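Local coordinates for putative baseplate protein (Unidentified phage, PDB 2FSD), which probably recognises saccharide receptors on the surface of Lactococcus lactis as the head domain of the receptor-binding protein of phage bIL170, at residues A[43-48]-A[78-83]; A[98-101]-A[106-109]. All blocks are in the same frame, centred on the assembly; numbering follows the deposited sequence.

Contact 1: A[43-48]-A[78-83]; sequences SGVGST and VPVGTF
Ser43 and Pro79 meet through a shared water, which donates one hydrogen to Ser43 O and the other to Pro79 O. The water lies 2.8 Å from Ser43 O and 2.8 Å from Pro79 O, and the two oxygens subtend about 117° at it, an opening suited to its two O-H bonds. The bridge uses backbone carbonyls at both ends, so the hydroxyl of Ser43 plays no part in it. Gly44 then turns the chain with a positive phi of 82°, bringing Val45 round to face strand 77-82. Val45 is the residue that makes the direct contact, its CA lying 6.2 Å from the CA of Val80. Its CG2 sits beside the backbone N, opposite the carbonyl carbon, and rests against two successive carbonyls: CG2 is 3.4 Å from Val80 O and 3.5 Å from Pro79 O. The other branch, CG1, stands anti to the backbone N (chi1 173°) and comes within 4.4 Å of Val80 CG1, a loose methyl-to-methyl approach. Val45 also packs on Ile67 of strand 59-68, so the one side chain touches two strands of the barrel. From Gly46 onward the loop leaves the strand: Gly46 pairs through its backbone with Pro68, and Thr48 O accepts a hydrogen bond from Arg41 NH1.

Within strand 77-82, Val80 and Gly81 form a classic beta bulge opposite Ile118 of strand 117-121, while the backbone of Val80 also bonds to Ala42, just ahead of the loop. The loop joining strands 34-41 and 50-56 thus runs alongside strand 77-82. The interface is small, 118 Å² counting both sides. Between the two segments the direct touch is van der Waals, and the hydrogen bonding is carried by a single water.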
# COMPACT_ATOMS: atom_id res chain seq x y z
N SER A 43 10.63 -18.84 5.83
CA SER A 43 10.55 -19.53 7.11
C SER A 43 9.80 -18.71 8.17
O SER A 43 9.80 -17.47 8.16
CB SER A 43 11.94 -19.92 7.61
OG SER A 43 12.93 -18.98 7.26
N GLY A 44 9.12 -19.42 9.07
CA GLY A 44 8.38 -18.79 10.15
C GLY A 44 7.01 -18.29 9.74
O GLY A 44 6.19 -17.92 10.59
N VAL A 45 6.75 -18.27 8.44
CA VAL A 45 5.50 -17.74 7.91
C VAL A 45 4.49 -18.86 7.98
O VAL A 45 4.81 -20.01 7.66
CB VAL A 45 5.67 -17.25 6.46
CG1 VAL A 45 4.31 -16.85 5.85
CG2 VAL A 45 6.65 -16.09 6.43
N GLY A 46 3.28 -18.54 8.42
CA GLY A 46 2.22 -19.53 8.54
C GLY A 46 1.74 -20.08 7.20
O GLY A 46 2.04 -19.53 6.14
N SER A 47 0.97 -21.16 7.27
CA SER A 47 0.46 -21.88 6.09
C SER A 47 -0.95 -21.45 5.67
O SER A 47 -1.38 -21.71 4.54
CB SER A 47 0.47 -23.37 6.38
OG SER A 47 -0.24 -23.62 7.58
N THR A 48 -1.69 -20.80 6.57
CA THR A 48 -3.07 -20.40 6.29
C THR A 48 -3.09 -19.07 5.52
O THR A 48 -2.06 -18.40 5.39
CB THR A 48 -3.91 -20.26 7.59
OG1 THR A 48 -3.41 -19.19 8.41
CG2 THR A 48 -3.89 -21.57 8.38
N VAL A 78 10.46 -8.44 8.26
CA VAL A 78 10.32 -9.88 8.29
C VAL A 78 9.97 -10.37 6.87
O VAL A 78 8.99 -9.87 6.28
CB VAL A 78 9.24 -10.27 9.30
CG1 VAL A 78 8.75 -11.65 9.06
CG2 VAL A 78 9.78 -10.13 10.74
N PRO A 79 10.75 -11.32 6.32
CA PRO A 79 10.39 -11.95 5.03
C PRO A 79 9.08 -12.71 5.08
O PRO A 79 8.75 -13.33 6.10
CB PRO A 79 11.56 -12.90 4.75
CG PRO A 79 12.68 -12.43 5.61
CD PRO A 79 12.04 -11.84 6.83
N VAL A 80 8.33 -12.64 3.98
CA VAL A 80 7.01 -13.28 3.90
C VAL A 80 6.98 -14.32 2.78
O VAL A 80 6.73 -15.50 3.04
CB VAL A 80 5.88 -12.24 3.70
CG1 VAL A 80 4.49 -12.91 3.80
CG2 VAL A 80 6.00 -11.12 4.73
N GLY A 81 7.25 -13.89 1.55
CA GLY A 81 7.25 -14.81 0.42
C GLY A 81 8.25 -14.46 -0.66
O GLY A 81 8.87 -13.40 -0.62
N THR A 82 8.42 -15.37 -1.61
CA THR A 82 9.27 -15.13 -2.78
C THR A 82 8.52 -15.51 -4.07
O THR A 82 7.63 -16.39 -4.06
CB THR A 82 10.62 -15.93 -2.72
OG1 THR A 82 10.37 -17.32 -2.52
CG2 THR A 82 11.53 -15.42 -1.60
N PHE A 83 8.87 -14.86 -5.17
CA PHE A 83 8.22 -15.18 -6.45
C PHE A 83 8.85 -16.44 -7.08
O PHE A 83 10.08 -16.59 -7.08
CB PHE A 83 8.32 -14.01 -7.42
CG PHE A 83 7.65 -12.76 -6.92
CD1 PHE A 83 6.26 -12.66 -6.96
CD2 PHE A 83 8.40 -11.70 -6.40
CE1 PHE A 83 5.62 -11.52 -6.48
CE2 PHE A 83 7.76 -10.55 -5.94
CZ PHE A 83 6.37 -10.46 -5.98
O HOH W 1 10.11 -14.71 8.10

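Contact 2: A[98-101]-A[106-109]; sequences GTFY and LSLS
The ring of Phe100 and the side chain of Ser109 lie on the same face of the hairpin, with Ser109 CB over one ring face in a CH-pi contact whose exact closeness is doubtful. At the ring's edge, near its plane, Leu108 O is 3.5 Å from Phe100 CD2. Placing CG beside the backbone N (chi1 -69°) swings the ring along the sheet toward Ser109 and away from Ser107, whose OG meets only the root of the side chain, 3.5 Å from Phe100 CB. On the reverse face Leu106 reaches across obliquely: its CD2 branch touches Tyr101 CD1 and Thr99 CB, each at 3.8 Å. Phe100 and Ser107 form a hydrogen-bonded antiparallel pair, with Phe100 N to Ser107 O at 2.8 Å and Ser107 N to Phe100 O at 3.0 Å. Gly98 and Ser109 form the next such pair. The N-to-C directions of the two short strand segments make 137°, antiparallel with a marked twist. Strand 132-140 flanks the hairpin beside 94-102, where Thr99 and Tyr101 pair with Ser134 and Thr132, and strand 117-121 sends Val120 against Phe100 and Ser109; Leu106 packs on Leu106 of the second subunit.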
# COMPACT_ATOMS: atom_id res chain seq x y z
N GLY A 98 -0.33 -2.16 4.09
CA GLY A 98 -1.24 -3.28 4.27
C GLY A 98 -1.82 -3.15 5.66
O GLY A 98 -1.77 -2.07 6.27
N THR A 99 -2.36 -4.24 6.18
CA THR A 99 -2.83 -4.27 7.56
C THR A 99 -2.17 -5.41 8.34
O THR A 99 -1.80 -6.43 7.77
CB THR A 99 -4.36 -4.39 7.62
OG1 THR A 99 -4.79 -5.48 6.81
CG2 THR A 99 -5.00 -3.09 7.14
N PHE A 100 -1.97 -5.18 9.64
CA PHE A 100 -1.78 -6.26 10.61
C PHE A 100 -3.14 -6.51 11.24
O PHE A 100 -3.98 -5.61 11.32
CB PHE A 100 -0.80 -5.89 11.74
CG PHE A 100 0.64 -5.76 11.31
CD1 PHE A 100 1.39 -6.87 10.96
CD2 PHE A 100 1.26 -4.51 11.31
CE1 PHE A 100 2.73 -6.75 10.59
CE2 PHE A 100 2.60 -4.38 10.94
CZ PHE A 100 3.33 -5.49 10.59
N TYR A 101 -3.34 -7.73 11.72
CA TYR A 101 -4.58 -8.11 12.35
C TYR A 101 -4.42 -9.21 13.41
O TYR A 101 -3.84 -10.25 13.14
CB TYR A 101 -5.59 -8.61 11.31
CG TYR A 101 -6.83 -9.14 11.98
CD1 TYR A 101 -7.80 -8.27 12.45
CD2 TYR A 101 -6.99 -10.51 12.22
CE1 TYR A 101 -8.91 -8.73 13.09
CE2 TYR A 101 -8.11 -10.99 12.88
CZ TYR A 101 -9.07 -10.09 13.30
OH TYR A 101 -10.20 -10.52 13.95
N LEU A 106 -7.12 -3.99 13.87
CA LEU A 106 -6.27 -3.76 12.70
C LEU A 106 -5.28 -2.62 12.96
O LEU A 106 -5.62 -1.62 13.56
CB LEU A 106 -7.11 -3.41 11.47
CG LEU A 106 -8.00 -4.52 10.90
CD1 LEU A 106 -9.22 -3.92 10.20
CD2 LEU A 106 -7.22 -5.41 9.95
N SER A 107 -4.06 -2.80 12.48
CA SER A 107 -3.03 -1.76 12.55
C SER A 107 -2.33 -1.60 11.20
O SER A 107 -2.38 -2.49 10.36
CB SER A 107 -2.03 -2.11 13.66
OG SER A 107 -2.04 -3.50 13.92
N LEU A 108 -1.68 -0.45 11.01
CA LEU A 108 -0.88 -0.18 9.82
C LEU A 108 0.36 -1.08 9.72
O LEU A 108 1.24 -1.04 10.59
CB LEU A 108 -0.44 1.30 9.78
CG LEU A 108 0.29 1.75 8.49
CD1 LEU A 108 -0.67 1.78 7.31
CD2 LEU A 108 0.96 3.12 8.64
N SER A 109 0.41 -1.89 8.66
CA SER A 109 1.65 -2.57 8.27
C SER A 109 2.25 -1.89 7.05
O SER A 109 1.56 -1.17 6.32
CB SER A 109 1.41 -4.07 7.99
OG SER A 109 0.79 -4.30 6.74

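Contact 1 closes before contact 2 opens along the chain, yet both reach the same closed antiparallel barrel, contact 1 through strand 77-82 and contact 2 through both its strands. Their centres are 16 Å apart and their nearest atoms about 8 Å, so they do not touch. Strand 117-121 is the element between them, pairing with 77-82 on one side and with 105-114 on the other. Val120 thus bonds by its backbone to Val78, in segment 78-83, while its side chain meets Phe100 and Ser109 of contact 2. The two differ in kind: one bridging water links the segments of contact 1, whereas four backbone hydrogen bonds pair the hairpin strands of contact 2.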